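Local coordinates for beta-phosphoglucomutase (Bacteroides vulgatus, PDB 3DV9), which probably interconverts beta-glucose 1-phosphate and glucose 6-phosphate as a magnesium-dependent phosphomutase of the haloacid dehalogenase superfamily, at residues 61-66 with 211-216; 114-119 with 235-240. One frame throughout, in Å; residues are numbered along the deposited sequence. Where two conformers were deposited one is given.

Contact 1 of 2, residues 61-66 with 211-216. With MG (magnesium ion), chain B.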
# COMPACT_ATOMS: atom_id res chain seq x y z
N ALA A 61 -13.71 -3.90 -5.84
CA ALA A 61 -13.07 -3.63 -4.53
C ALA A 61 -11.54 -3.67 -4.60
O ALA A 61 -10.85 -2.86 -4.00
CB ALA A 61 -13.59 -4.58 -3.42
N TYR A 62 -11.02 -4.66 -5.34
CA TYR A 62 -9.59 -4.74 -5.58
C TYR A 62 -9.11 -3.48 -6.36
O TYR A 62 -8.06 -2.95 -6.04
CB TYR A 62 -9.24 -6.04 -6.28
CG TYR A 62 -9.03 -7.20 -5.35
CD1 TYR A 62 -7.80 -7.38 -4.71
CD2 TYR A 62 -10.03 -8.15 -5.14
CE1 TYR A 62 -7.56 -8.49 -3.87
CE2 TYR A 62 -9.80 -9.27 -4.31
CZ TYR A 62 -8.57 -9.41 -3.66
OH TYR A 62 -8.28 -10.52 -2.86
N MSE A 63 -9.85 -3.06 -7.38
CA MSE A 63 -9.47 -1.86 -8.13
C MSE A 63 -9.40 -0.62 -7.23
O MSE A 63 -8.48 0.21 -7.41
CB MSE A 63 -10.42 -1.63 -9.30
CG MSE A 63 -10.22 -2.70 -10.40
SE MSE A 63 -8.51 -2.58 -11.28
CE MSE A 63 -8.54 -0.72 -11.83
N HIS A 64 -10.32 -0.53 -6.27
CA HIS A 64 -10.39 0.57 -5.29
C HIS A 64 -9.53 0.37 -4.02
O HIS A 64 -9.55 1.21 -3.11
CB HIS A 64 -11.84 0.90 -4.89
CG HIS A 64 -12.67 1.39 -6.03
ND1 HIS A 64 -12.30 2.47 -6.80
CD2 HIS A 64 -13.84 0.94 -6.55
CE1 HIS A 64 -13.20 2.66 -7.76
NE2 HIS A 64 -14.15 1.75 -7.61
N GLU A 65 -8.73 -0.71 -3.99
CA GLU A 65 -7.82 -0.96 -2.86
C GLU A 65 -6.99 0.29 -2.53
O GLU A 65 -6.33 0.85 -3.39
CB GLU A 65 -6.89 -2.14 -3.16
CG GLU A 65 -5.94 -2.43 -2.01
CD GLU A 65 -5.15 -3.71 -2.21
OE1 GLU A 65 -5.50 -4.54 -3.08
OE2 GLU A 65 -4.18 -3.85 -1.48
N GLY A 66 -7.01 0.71 -1.26
CA GLY A 66 -6.33 1.92 -0.83
C GLY A 66 -7.16 3.18 -0.73
O GLY A 66 -6.77 4.14 -0.05
N GLY A 211 -2.36 -10.03 -5.78
CA GLY A 211 -3.81 -10.21 -5.92
C GLY A 211 -4.22 -10.78 -7.26
O GLY A 211 -3.41 -11.38 -7.96
N PRO A 212 -5.50 -10.59 -7.63
CA PRO A 212 -6.13 -11.17 -8.84
C PRO A 212 -5.98 -10.34 -10.13
O PRO A 212 -6.42 -10.79 -11.23
CB PRO A 212 -7.59 -11.22 -8.45
CG PRO A 212 -7.78 -10.05 -7.51
CD PRO A 212 -6.46 -9.83 -6.81
N LEU A 213 -5.42 -9.13 -10.00
CA LEU A 213 -5.30 -8.20 -11.13
C LEU A 213 -4.10 -8.51 -12.01
O LEU A 213 -3.13 -9.13 -11.58
CB LEU A 213 -5.22 -6.74 -10.64
CG LEU A 213 -6.37 -6.31 -9.68
CD1 LEU A 213 -6.20 -4.82 -9.26
CD2 LEU A 213 -7.74 -6.56 -10.28
N HIS A 214 -4.18 -8.08 -13.27
CA HIS A 214 -3.05 -8.23 -14.21
C HIS A 214 -1.89 -7.31 -13.83
O HIS A 214 -2.13 -6.19 -13.38
CB HIS A 214 -3.50 -7.91 -15.64
CG HIS A 214 -2.56 -8.44 -16.70
ND1 HIS A 214 -1.46 -7.74 -17.16
CD2 HIS A 214 -2.60 -9.58 -17.42
CE1 HIS A 214 -0.85 -8.43 -18.10
NE2 HIS A 214 -1.51 -9.57 -18.27
N ASP A 215 -0.66 -7.79 -14.03
CA ASP A 215 0.54 -6.96 -13.82
C ASP A 215 0.38 -5.61 -14.46
O ASP A 215 0.82 -4.61 -13.90
CB ASP A 215 1.81 -7.61 -14.37
CG ASP A 215 2.28 -8.81 -13.52
OD1 ASP A 215 1.75 -9.02 -12.39
OD2 ASP A 215 3.16 -9.56 -14.00
N ASN A 216 -0.21 -5.57 -15.67
CA ASN A 216 -0.31 -4.27 -16.38
C ASN A 216 -1.04 -3.17 -15.61
O ASN A 216 -0.74 -1.98 -15.76
CB ASN A 216 -0.90 -4.45 -17.79
CG ASN A 216 0.04 -5.23 -18.73
OD1 ASN A 216 1.17 -5.59 -18.37
ND2 ASN A 216 -0.46 -5.53 -19.93
MG MG B . -2.66 -2.80 -0.51
O HOH W 1 -2.53 -0.76 -1.75
O HOH W 2 -3.87 -1.36 0.43
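The ring of P212 lies against one face of the Y62 ring, and this is the tight part of the contact. Its CG sits 3.6 Å from the centroid of the Y62 ring, only 5° off the ring normal, a well-centred CH-pi interaction. Beside it, P212 CD comes to 3.4 Å from Y62 CE1, so the proline bears on the middle of the face and on one flank. Y62 turns its ring to the proline with CG anti to its own carbonyl carbon (chi1 -86°). The other half is looser. L213 lays its two methyls against the last residues of helix 58-63: CD2 stays 4.3 Å from Y62 CB, while CD1 reaches 3.8 Å from M63 SE. That M63 is a selenomethionine, its chain bent at chi2 and chi3, at the exposed margin, where packing gives way to solvent. Beyond L213 the loop turns away, and H214 caps helix 215-219, its ND1 accepting from N216 N at 2.9 Å. Just past helix 58-63, in the loop, E65 gives OE2 to the magnesium ion at 2.1 Å; D29, D31 and N190 complete the protein ligands. Helix 58-63 belongs to the helical insertion after strand 25-29, probably the cap domain, so the contact joins cap to core beside the metal. Y62 packs on M38, P39 and A42 of helix 38-51 as well as on the loop that follows strand 204-208.

Contact 2 of 2, residues 114-119 with 235-240; sequences LEVLTK and KNWETL
V116 is the first residue of helix segment 114-119 to touch 235-240, and it makes the apolar part of the contact: CG2, anti to the backbone N, meets W237 CB at 3.8 Å, and the two side chains cross at about a right angle. K119, one turn on, finishes the segment. Its chain runs out extended beyond CG past the indole, CD 4.1 Å from W237 CD1. At its end NZ comes to E238 OE1 at 2.9 Å from above the carboxylate plane (51° out of it), a hydrogen-bonded salt bridge. N234 OD1 takes a further hydrogen bond from NZ, and E115 OE2 stands a long 3.9 Å from K119 NZ, completing a network of E115, K119 and E238. A methionine here would probably leave the E238 carboxylate without its positive mate and N234 OD1 without the NZ hydrogen bond. The axes of the two segments come within 10.1 Å and are inclined at 26°, running the same way. V116 also touches F233 and N234, while W237 reaches V26 of strand 25-29 and L117 packs on F28, so both helices cover the same strand of the central sheet.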
# COMPACT_ATOMS: atom_id res chain seq x y z
N LEU A 114 7.83 -10.99 6.90
CA LEU A 114 8.63 -10.91 8.14
C LEU A 114 10.12 -11.04 7.81
O LEU A 114 10.94 -10.30 8.38
CB LEU A 114 8.15 -11.98 9.12
CG LEU A 114 9.03 -12.11 10.37
CD1 LEU A 114 9.07 -10.84 11.14
CD2 LEU A 114 8.43 -13.22 11.23
N GLU A 115 10.47 -11.96 6.91
CA GLU A 115 11.86 -12.13 6.54
C GLU A 115 12.47 -10.86 5.93
O GLU A 115 13.58 -10.45 6.29
CB GLU A 115 12.04 -13.29 5.60
CG GLU A 115 13.53 -13.51 5.28
CD GLU A 115 13.76 -14.79 4.48
OE1 GLU A 115 12.82 -15.61 4.37
OE2 GLU A 115 14.87 -14.98 3.96
N VAL A 116 11.79 -10.26 4.96
CA VAL A 116 12.35 -9.04 4.36
C VAL A 116 12.45 -7.86 5.35
O VAL A 116 13.43 -7.13 5.32
CB VAL A 116 11.68 -8.66 3.01
CG1 VAL A 116 10.31 -7.94 3.23
CG2 VAL A 116 12.64 -7.85 2.15
N LEU A 117 11.47 -7.72 6.24
CA LEU A 117 11.47 -6.65 7.27
C LEU A 117 12.65 -6.85 8.21
O LEU A 117 13.30 -5.89 8.63
CB LEU A 117 10.16 -6.66 8.05
CG LEU A 117 9.01 -6.07 7.23
CD1 LEU A 117 7.64 -6.43 7.85
CD2 LEU A 117 9.22 -4.54 7.03
N THR A 118 12.95 -8.09 8.54
CA THR A 118 14.09 -8.36 9.46
C THR A 118 15.42 -8.00 8.79
O THR A 118 16.33 -7.49 9.47
CB THR A 118 14.09 -9.83 10.00
OG1 THR A 118 14.42 -10.75 8.95
CG2 THR A 118 12.73 -10.19 10.56
N LYS A 119 15.51 -8.21 7.46
CA LYS A 119 16.75 -7.88 6.72
C LYS A 119 16.88 -6.36 6.72
O LYS A 119 17.97 -5.81 6.98
CB LYS A 119 16.62 -8.31 5.26
CG LYS A 119 16.73 -9.82 5.05
CD LYS A 119 16.49 -10.12 3.59
CE LYS A 119 16.41 -11.58 3.35
NZ LYS A 119 16.11 -11.87 1.90
N LYS A 235 13.36 -12.41 -1.85
CA LYS A 235 14.52 -13.10 -2.43
C LYS A 235 15.48 -12.12 -3.13
O LYS A 235 16.71 -12.32 -3.16
CB LYS A 235 14.05 -14.12 -3.44
CG LYS A 235 15.14 -14.92 -4.10
CD LYS A 235 14.55 -16.07 -4.90
CE LYS A 235 13.57 -15.59 -5.98
NZ LYS A 235 12.87 -16.74 -6.66
N ASN A 236 14.89 -11.09 -3.70
CA ASN A 236 15.61 -10.09 -4.45
C ASN A 236 16.13 -8.90 -3.64
O ASN A 236 16.82 -8.03 -4.17
CB ASN A 236 14.71 -9.60 -5.58
CG ASN A 236 14.70 -10.55 -6.74
OD1 ASN A 236 15.61 -10.54 -7.57
ND2 ASN A 236 13.69 -11.41 -6.79
N TRP A 237 15.83 -8.90 -2.34
CA TRP A 237 16.17 -7.72 -1.51
C TRP A 237 17.70 -7.39 -1.55
O TRP A 237 18.12 -6.25 -1.77
CB TRP A 237 15.69 -7.91 -0.05
CG TRP A 237 16.15 -6.72 0.69
CD1 TRP A 237 17.16 -6.66 1.58
CD2 TRP A 237 15.68 -5.37 0.50
NE1 TRP A 237 17.34 -5.35 2.00
CE2 TRP A 237 16.45 -4.54 1.34
CE3 TRP A 237 14.69 -4.80 -0.31
CZ2 TRP A 237 16.25 -3.14 1.40
CZ3 TRP A 237 14.48 -3.41 -0.25
CH2 TRP A 237 15.26 -2.60 0.60
N GLU A 238 18.52 -8.39 -1.29
CA GLU A 238 19.99 -8.19 -1.25
C GLU A 238 20.53 -7.55 -2.54
O GLU A 238 21.27 -6.56 -2.48
CB GLU A 238 20.70 -9.51 -0.93
CG GLU A 238 20.24 -10.09 0.43
CD GLU A 238 19.17 -11.22 0.33
OE1 GLU A 238 17.98 -10.98 -0.09
OE2 GLU A 238 19.58 -12.38 0.70
N THR A 239 20.09 -8.09 -3.67
CA THR A 239 20.51 -7.59 -5.01
C THR A 239 19.97 -6.19 -5.24
O THR A 239 20.65 -5.33 -5.81
CB THR A 239 20.00 -8.55 -6.11
OG1 THR A 239 20.59 -9.83 -5.87
CG2 THR A 239 20.39 -8.06 -7.56
N LEU A 240 18.75 -5.95 -4.77
CA LEU A 240 18.16 -4.65 -4.99
C LEU A 240 18.87 -3.61 -4.13
O LEU A 240 19.25 -2.53 -4.64
CB LEU A 240 16.65 -4.72 -4.66
CG LEU A 240 15.94 -3.37 -4.74
CD1 LEU A 240 15.99 -2.78 -6.14
CD2 LEU A 240 14.50 -3.52 -4.25

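How the contacts relate
Contacts 1 and 2 lie 24 Å apart between centres, with nearest atoms about 13 Å apart, and do not touch. Along the chain their segments alternate: 61-66, 114-119, 211-216, then 235-240, so neither contact encloses the other along the chain. Contact 1 lies on the magnesium side, where helix 58-63 of the probable cap domain meets segment 211-216, which follows strand 204-208 of the six-stranded parallel sheet of the HAD fold; contact 2 joins helices 113-122 and 230-244 and packs on strand 25-29, whose last residue, D29, binds the metal with E65 of contact 1. One contact thus borders the probable active site, and the other ties the C-terminal helix to the core.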